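Local coordinates for protein (alpha-2u-globulin) (Rattus norvegicus, PDB 2A2U), which probably binds small hydrophobic ligands in a lipocalin beta-barrel, and has been captured in complex with a hyaline droplet inducer, at residues S40-S45 against D148-F153; F60-D65 against G72-I77; D117-F122 against M136-R141. All coordinates share one frame; numbering follows the deposited sequence.

Interaction 1 (S40-S45 against D148-F153); sequences SIVVAS and DIKEKF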
# COMPACT_ATOMS: atom_id res chain seq x y z
N SER A 40 -8.46 10.87 -21.22
CA SER A 40 -8.89 9.60 -21.78
C SER A 40 -9.63 9.88 -23.08
O SER A 40 -10.64 10.59 -23.07
CB SER A 40 -9.79 8.85 -20.81
OG SER A 40 -9.01 8.31 -19.76
N ILE A 41 -9.14 9.32 -24.18
CA ILE A 41 -9.75 9.53 -25.48
C ILE A 41 -10.52 8.31 -25.98
O ILE A 41 -11.71 8.40 -26.27
CB ILE A 41 -8.69 9.97 -26.52
CG1 ILE A 41 -7.79 11.08 -25.94
CG2 ILE A 41 -9.36 10.43 -27.80
CD1 ILE A 41 -8.52 12.31 -25.44
N VAL A 42 -9.84 7.16 -26.08
CA VAL A 42 -10.47 5.93 -26.56
C VAL A 42 -9.98 4.74 -25.74
O VAL A 42 -8.79 4.61 -25.47
CB VAL A 42 -10.12 5.66 -28.05
CG1 VAL A 42 -10.77 4.39 -28.53
CG2 VAL A 42 -10.56 6.82 -28.91
N VAL A 43 -10.92 3.89 -25.32
CA VAL A 43 -10.60 2.68 -24.56
C VAL A 43 -11.16 1.51 -25.35
O VAL A 43 -12.23 1.62 -25.95
CB VAL A 43 -11.22 2.67 -23.14
CG1 VAL A 43 -10.69 3.81 -22.32
CG2 VAL A 43 -12.73 2.74 -23.21
N ALA A 44 -10.46 0.38 -25.35
CA ALA A 44 -10.92 -0.78 -26.09
C ALA A 44 -10.57 -2.05 -25.37
O ALA A 44 -9.43 -2.22 -24.92
CB ALA A 44 -10.31 -0.78 -27.46
N SER A 45 -11.55 -2.94 -25.24
CA SER A 45 -11.35 -4.23 -24.59
C SER A 45 -12.38 -5.19 -25.13
O SER A 45 -13.52 -4.80 -25.34
CB SER A 45 -11.54 -4.12 -23.07
OG SER A 45 -11.35 -5.38 -22.45
N ASP A 148 -6.89 10.91 -37.20
CA ASP A 148 -5.82 10.07 -37.69
C ASP A 148 -5.24 9.25 -36.55
O ASP A 148 -4.98 8.06 -36.71
CB ASP A 148 -4.70 10.92 -38.29
CG ASP A 148 -5.20 11.89 -39.34
OD1 ASP A 148 -6.20 11.58 -40.01
OD2 ASP A 148 -4.58 12.96 -39.48
N ILE A 149 -5.04 9.89 -35.40
CA ILE A 149 -4.49 9.21 -34.24
C ILE A 149 -5.46 8.12 -33.81
O ILE A 149 -5.05 7.00 -33.49
CB ILE A 149 -4.29 10.17 -33.04
CG1 ILE A 149 -3.50 11.41 -33.47
CG2 ILE A 149 -3.53 9.47 -31.94
CD1 ILE A 149 -2.18 11.09 -34.11
N LYS A 150 -6.74 8.42 -33.87
CA LYS A 150 -7.75 7.46 -33.48
C LYS A 150 -7.83 6.26 -34.41
O LYS A 150 -8.24 5.18 -33.99
CB LYS A 150 -9.12 8.13 -33.36
CG LYS A 150 -9.15 9.24 -32.35
CD LYS A 150 -10.57 9.69 -32.14
CE LYS A 150 -10.64 10.95 -31.31
NZ LYS A 150 -12.05 11.37 -31.09
N GLU A 151 -7.43 6.43 -35.67
CA GLU A 151 -7.45 5.34 -36.64
C GLU A 151 -6.30 4.39 -36.37
O GLU A 151 -6.49 3.17 -36.35
CB GLU A 151 -7.32 5.86 -38.06
CG GLU A 151 -8.49 5.53 -38.97
CD GLU A 151 -8.73 4.04 -39.13
OE1 GLU A 151 -7.75 3.25 -39.17
OE2 GLU A 151 -9.90 3.66 -39.26
N LYS A 152 -5.10 4.95 -36.23
CA LYS A 152 -3.89 4.18 -35.95
C LYS A 152 -4.14 3.30 -34.72
O LYS A 152 -3.72 2.15 -34.68
CB LYS A 152 -2.72 5.13 -35.69
CG LYS A 152 -1.54 4.50 -34.94
CD LYS A 152 -0.43 5.51 -34.68
CE LYS A 152 0.29 5.87 -35.97
NZ LYS A 152 1.41 6.85 -35.81
N PHE A 153 -4.82 3.87 -33.74
CA PHE A 153 -5.13 3.17 -32.51
C PHE A 153 -6.15 2.07 -32.79
O PHE A 153 -6.00 0.96 -32.30
CB PHE A 153 -5.66 4.15 -31.46
CG PHE A 153 -6.09 3.49 -30.17
CD1 PHE A 153 -5.15 2.98 -29.28
CD2 PHE A 153 -7.44 3.35 -29.87
CE1 PHE A 153 -5.55 2.34 -28.12
CE2 PHE A 153 -7.84 2.71 -28.71
CZ PHE A 153 -6.90 2.21 -27.83

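Interaction 2 (F60-D65 against G72-I77); sequences FMQHID and GFKFRI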
# COMPACT_ATOMS: atom_id res chain seq x y z
N PHE A 60 -11.19 7.79 -16.42
CA PHE A 60 -10.98 9.08 -17.05
C PHE A 60 -9.69 9.68 -16.50
O PHE A 60 -9.68 10.34 -15.46
CB PHE A 60 -12.18 9.97 -16.77
CG PHE A 60 -13.50 9.33 -17.11
CD1 PHE A 60 -13.70 8.75 -18.35
CD2 PHE A 60 -14.54 9.30 -16.18
CE1 PHE A 60 -14.91 8.15 -18.68
CE2 PHE A 60 -15.76 8.70 -16.51
CZ PHE A 60 -15.94 8.13 -17.76
N MET A 61 -8.61 9.45 -17.22
CA MET A 61 -7.29 9.93 -16.83
C MET A 61 -7.24 11.44 -16.65
O MET A 61 -8.03 12.17 -17.24
CB MET A 61 -6.27 9.49 -17.88
CG MET A 61 -4.80 9.62 -17.46
SD MET A 61 -4.36 8.76 -15.90
CE MET A 61 -5.37 7.18 -16.13
N GLN A 62 -6.30 11.89 -15.82
CA GLN A 62 -6.12 13.31 -15.55
C GLN A 62 -4.67 13.75 -15.58
O GLN A 62 -4.34 14.76 -16.20
CB GLN A 62 -6.69 13.68 -14.19
CG GLN A 62 -8.14 13.40 -13.99
CD GLN A 62 -8.62 13.89 -12.65
OE1 GLN A 62 -9.74 14.34 -12.50
NE2 GLN A 62 -7.75 13.82 -11.66
N HIS A 63 -3.80 13.00 -14.91
CA HIS A 63 -2.40 13.36 -14.83
C HIS A 63 -1.54 12.13 -14.58
O HIS A 63 -1.99 11.19 -13.94
CB HIS A 63 -2.22 14.36 -13.68
CG HIS A 63 -0.84 14.92 -13.56
ND1 HIS A 63 -0.46 16.10 -14.17
CD2 HIS A 63 0.25 14.48 -12.89
CE1 HIS A 63 0.81 16.35 -13.87
NE2 HIS A 63 1.26 15.39 -13.10
N ILE A 64 -0.32 12.14 -15.10
CA ILE A 64 0.63 11.06 -14.91
C ILE A 64 1.89 11.65 -14.29
O ILE A 64 2.43 12.64 -14.80
CB ILE A 64 1.02 10.39 -16.25
CG1 ILE A 64 -0.15 9.57 -16.79
CG2 ILE A 64 2.25 9.49 -16.06
CD1 ILE A 64 0.17 8.84 -18.08
N ASP A 65 2.31 11.09 -13.16
CA ASP A 65 3.51 11.54 -12.46
C ASP A 65 4.61 10.52 -12.65
O ASP A 65 4.38 9.33 -12.58
CB ASP A 65 3.24 11.71 -10.97
CG ASP A 65 2.42 12.92 -10.66
OD1 ASP A 65 2.88 14.03 -11.00
OD2 ASP A 65 1.34 12.77 -10.07
N GLY A 72 2.80 7.39 -11.32
CA GLY A 72 1.61 7.65 -10.53
C GLY A 72 0.53 8.05 -11.50
O GLY A 72 0.79 8.76 -12.45
N PHE A 73 -0.70 7.60 -11.26
CA PHE A 73 -1.80 7.94 -12.14
C PHE A 73 -2.95 8.54 -11.33
O PHE A 73 -3.49 7.88 -10.45
CB PHE A 73 -2.33 6.68 -12.84
CG PHE A 73 -1.36 6.07 -13.81
CD1 PHE A 73 -0.36 5.21 -13.38
CD2 PHE A 73 -1.45 6.35 -15.18
CE1 PHE A 73 0.53 4.63 -14.28
CE2 PHE A 73 -0.57 5.78 -16.09
CZ PHE A 73 0.42 4.92 -15.64
N LYS A 74 -3.29 9.79 -11.62
CA LYS A 74 -4.41 10.44 -10.95
C LYS A 74 -5.53 10.46 -11.97
O LYS A 74 -5.37 11.03 -13.04
CB LYS A 74 -4.08 11.86 -10.53
CG LYS A 74 -5.22 12.51 -9.83
CD LYS A 74 -4.79 13.77 -9.18
CE LYS A 74 -5.79 14.86 -9.48
NZ LYS A 74 -5.52 16.10 -8.72
N PHE A 75 -6.65 9.82 -11.66
CA PHE A 75 -7.76 9.74 -12.60
C PHE A 75 -9.10 9.73 -11.89
O PHE A 75 -9.15 9.59 -10.67
CB PHE A 75 -7.64 8.46 -13.41
CG PHE A 75 -7.74 7.22 -12.58
CD1 PHE A 75 -6.64 6.77 -11.85
CD2 PHE A 75 -8.94 6.53 -12.47
CE1 PHE A 75 -6.73 5.65 -11.02
CE2 PHE A 75 -9.05 5.40 -11.64
CZ PHE A 75 -7.94 4.96 -10.92
N ARG A 76 -10.18 9.85 -12.66
CA ARG A 76 -11.52 9.85 -12.10
C ARG A 76 -12.30 8.66 -12.60
O ARG A 76 -12.03 8.12 -13.67
CB ARG A 76 -12.28 11.12 -12.45
CG ARG A 76 -11.82 12.32 -11.68
CD ARG A 76 -12.97 13.24 -11.39
NE ARG A 76 -12.50 14.60 -11.18
CZ ARG A 76 -12.26 15.46 -12.17
NH1 ARG A 76 -12.46 15.09 -13.44
NH2 ARG A 76 -11.76 16.66 -11.90
N ILE A 77 -13.29 8.26 -11.81
CA ILE A 77 -14.11 7.13 -12.18
C ILE A 77 -15.51 7.36 -11.62
O ILE A 77 -15.67 7.82 -10.50
CB ILE A 77 -13.50 5.81 -11.67
CG1 ILE A 77 -14.30 4.63 -12.20
CG2 ILE A 77 -13.44 5.79 -10.16
CD1 ILE A 77 -13.57 3.33 -12.07

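Interaction 3 (D117-F122 against M136-R141); sequences DRYVMF and MVLYGR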
# COMPACT_ATOMS: atom_id res chain seq x y z
N ASP A 117 4.09 14.55 -26.81
CA ASP A 117 3.24 15.72 -26.59
C ASP A 117 1.86 15.70 -27.20
O ASP A 117 1.18 16.72 -27.26
CB ASP A 117 3.97 17.02 -26.95
CG ASP A 117 4.75 16.91 -28.23
OD1 ASP A 117 4.16 16.50 -29.26
OD2 ASP A 117 5.95 17.24 -28.21
N ARG A 118 1.43 14.53 -27.64
CA ARG A 118 0.10 14.41 -28.20
C ARG A 118 -0.64 13.20 -27.66
O ARG A 118 -1.65 13.33 -26.98
CB ARG A 118 0.14 14.33 -29.72
CG ARG A 118 0.21 15.67 -30.40
CD ARG A 118 -0.19 15.55 -31.85
NE ARG A 118 0.69 14.64 -32.58
CZ ARG A 118 0.31 13.92 -33.64
NH1 ARG A 118 -0.94 14.02 -34.10
NH2 ARG A 118 1.17 13.12 -34.24
N TYR A 119 -0.09 12.02 -27.94
CA TYR A 119 -0.72 10.78 -27.52
C TYR A 119 0.20 9.76 -26.84
O TYR A 119 1.42 9.89 -26.84
CB TYR A 119 -1.38 10.11 -28.74
CG TYR A 119 -0.38 9.58 -29.75
CD1 TYR A 119 0.22 10.42 -30.68
CD2 TYR A 119 0.00 8.23 -29.73
CE1 TYR A 119 1.18 9.93 -31.57
CE2 TYR A 119 0.96 7.74 -30.61
CZ TYR A 119 1.55 8.59 -31.52
OH TYR A 119 2.53 8.11 -32.37
N VAL A 120 -0.44 8.77 -26.22
CA VAL A 120 0.23 7.66 -25.57
C VAL A 120 -0.75 6.50 -25.56
O VAL A 120 -1.90 6.65 -25.16
CB VAL A 120 0.75 7.98 -24.14
CG1 VAL A 120 -0.39 8.22 -23.17
CG2 VAL A 120 1.62 6.84 -23.66
N MET A 121 -0.31 5.38 -26.12
CA MET A 121 -1.13 4.18 -26.19
C MET A 121 -0.57 3.15 -25.22
O MET A 121 0.62 2.82 -25.27
CB MET A 121 -1.14 3.63 -27.62
CG MET A 121 -1.42 4.69 -28.68
SD MET A 121 -1.48 4.06 -30.35
CE MET A 121 -2.26 5.41 -31.19
N PHE A 122 -1.40 2.71 -24.29
CA PHE A 122 -0.99 1.72 -23.31
C PHE A 122 -1.70 0.42 -23.65
O PHE A 122 -2.80 0.42 -24.17
CB PHE A 122 -1.42 2.13 -21.90
CG PHE A 122 -0.63 3.27 -21.32
CD1 PHE A 122 0.56 3.03 -20.65
CD2 PHE A 122 -1.13 4.57 -21.35
CE1 PHE A 122 1.24 4.05 -20.02
CE2 PHE A 122 -0.45 5.60 -20.73
CZ PHE A 122 0.73 5.34 -20.06
N MET A 136 -6.78 -1.78 -24.01
CA MET A 136 -5.92 -0.83 -24.70
C MET A 136 -6.50 0.56 -24.60
O MET A 136 -7.70 0.75 -24.77
CB MET A 136 -5.71 -1.23 -26.15
CG MET A 136 -4.60 -2.22 -26.29
SD MET A 136 -4.28 -2.72 -27.95
CE MET A 136 -3.48 -1.28 -28.58
N VAL A 137 -5.67 1.53 -24.25
CA VAL A 137 -6.15 2.90 -24.11
C VAL A 137 -5.29 3.91 -24.84
O VAL A 137 -4.07 3.71 -25.02
CB VAL A 137 -6.24 3.32 -22.63
CG1 VAL A 137 -7.34 2.56 -21.93
CG2 VAL A 137 -4.94 3.06 -21.93
N LEU A 138 -5.95 4.97 -25.30
CA LEU A 138 -5.29 6.07 -25.99
C LEU A 138 -5.52 7.30 -25.14
O LEU A 138 -6.66 7.62 -24.80
CB LEU A 138 -5.90 6.27 -27.38
CG LEU A 138 -5.45 7.51 -28.17
CD1 LEU A 138 -3.96 7.44 -28.41
CD2 LEU A 138 -6.19 7.58 -29.49
N TYR A 139 -4.43 7.94 -24.72
CA TYR A 139 -4.50 9.17 -23.93
C TYR A 139 -3.97 10.30 -24.77
O TYR A 139 -3.02 10.11 -25.54
CB TYR A 139 -3.65 9.08 -22.67
CG TYR A 139 -4.17 8.12 -21.65
CD1 TYR A 139 -5.53 7.92 -21.50
CD2 TYR A 139 -3.30 7.40 -20.84
CE1 TYR A 139 -6.02 7.03 -20.57
CE2 TYR A 139 -3.77 6.51 -19.90
CZ TYR A 139 -5.13 6.33 -19.77
OH TYR A 139 -5.64 5.44 -18.86
N GLY A 140 -4.57 11.48 -24.62
CA GLY A 140 -4.12 12.63 -25.37
C GLY A 140 -3.83 13.73 -24.40
O GLY A 140 -4.41 13.73 -23.32
N ARG A 141 -2.93 14.65 -24.74
CA ARG A 141 -2.62 15.77 -23.85
C ARG A 141 -3.74 16.81 -23.94
O ARG A 141 -3.82 17.74 -23.13
CB ARG A 141 -1.28 16.40 -24.21
CG ARG A 141 -0.19 15.38 -24.37
CD ARG A 141 1.13 15.87 -23.83
NE ARG A 141 1.18 15.83 -22.37
CZ ARG A 141 2.23 15.41 -21.67
NH1 ARG A 141 3.33 15.00 -22.28
NH2 ARG A 141 2.19 15.44 -20.35

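Interaction 1 (S40-S45 against D148-F153)
The helix that packs on the outer wall of the lipocalin barrel meets the first long strand here through Phe153 and Lys150, which press on Val42, Ala44 and Ile41. The strand segment 40-44 and the helix segment 148-153 run in nearly the same direction, their axes inclined by 20° and 9.9 Å apart. Val42 is the main bump: its CG1, anti to the backbone N (chi1 180°), reaches CE2 of Phe153 at 3.4 Å, and the valine and the ring pass one another pointing opposite ways. The CB of Ala44 adds a looser touch at the same CE2. A classic beta bulge, with Ile41 and Val42 both opposite Leu138, lets these two consecutive side chains turn to the helix. Lys150 meets the first of them, Ile41: its extended chain runs nearly square across it, CE lying 3.8 Å from Ile41 CG2. Beyond that methylene the ammonium NZ forms salt bridges with Asp144 and Asp169. Ile167 touches Val42 and Ala44, and Met121 lies against Phe153. No hydrogen bond joins the two segments; the contact is apolar, the lysine contributing its methylene stem, as expected of the helix that flanks a lipocalin barrel.

Interaction 2 (F60-D65 against G72-I77)
Phe60 and Arg76 pair near the open end of an antiparallel beta hairpin of the lipocalin barrel, in which segments 60-65 and 72-77 are joined by paired backbone bonds and interrupted by a classic beta bulge. At the bulge Gln62 and His63 both face Lys74, whose O takes a bond from His63 N at 3.1 Å and a weak one from Gln62 N. On the face carrying Met61, Ile64, Phe73 and Phe75 the fit is interlocking. Met61 is bent at chi2 (55°) and chi3 (41°), which brings SD in plane to the edge of the Phe73 ring, 3.8 Å from CD2, a Met-aromatic contact. Its methyl CE fills the hollow between Phe73 and Phe75, 3.8 Å from Phe75 CB. Ile64 lies alongside Phe73 and points the same way, CD1 being 3.7 Å from CE2, so one side of that ring is lined by both Met61 and Ile64. On the face bearing Lys74 and Arg76, Gln62 reaches to the neighbouring strand and wedges between these two, NE2 against the Lys74 stem. Its amide stands perpendicular to the Arg76 guanidinium, CD sitting over the centre of one face at 4.0 Å; the oxygen is modelled too close to be trusted. With an alanine in place of Arg76, that flat surface would be gone and the Gln62 amide would probably be set free to turn. The guanidinium also has a long, weak ion pair with Glu85. Across the subunit interface Lys74 NZ forms a salt bridge with Asp65 of the second subunit, and Asp65 OD1 one with Lys74 of that subunit. At the far end Asp65 sits opposite Gly72, and the two close a backbone pair: Gly72 N to Asp65 O at 2.8 Å, Asp65 N to Gly72 O at 2.9 Å.

Interaction 3 (D117-F122 against M136-R141)
Asp117 offers its backbone to the side chain of Arg141, whose CD packs 3.5 Å from the Asp117 carbonyl carbon. Bends at chi2 and chi3 give the arginine this curved path, and its guanidinium goes on to bond Tyr116 O and Asn35 O. Arg118 O accepts Arg141 N. Tyr119 then faces Gly140; its CB meets Leu138 CD1 at 3.7 Å, while the chi1 of 69° carries the ring away from the partner strand. Val120 and Tyr139 exchange two backbone bonds, and Val120 CG1 rests 3.4 Å from Tyr139 CB. Met121 lies beside Leu138, pointing the same way, with CG 3.8 Å from the CD1 that also touches Tyr119. Leu156 of helix 147-158 lies over Met121. Phe122 closes the series: CB touches Val137 CG2 at 3.6 Å, and CE2 meets Tyr139 CD2 at 3.4 Å, the two rings rim to rim with planes 62° apart. Chemically, this hairpin is polar at its open end, where Asp117, Arg118 and Arg141 lie, and largely apolar along both faces of its strands. One face suits the helix outside; the other, with Val120, Phe122, Val137 and Tyr139, would probably suit a hydrophobic ligand inside the barrel.

In the fold
Strand 36-44 ties the three contacts together. Beside interaction 3, whose centre is about 8 Å from that of interaction 1, Val42 O accepts Leu138 N at 2.9 Å; toward interaction 2, about 17 Å away between centres, Ser40 OG lies 2.8 Å from Met61 N, a probable hydrogen bond. Interactions 2 and 3, centres about 12 Å apart, are two hairpins that also meet through side chains: Phe73 CE2 comes to 4.2 Å from Phe122 CZ, and Met61 CE packs on Tyr139 OH. This meeting of aromatic and sulfur-bearing side chains probably lines part of the ligand cavity, whereas interaction 1 seats the helix on the opposite surface of the wall.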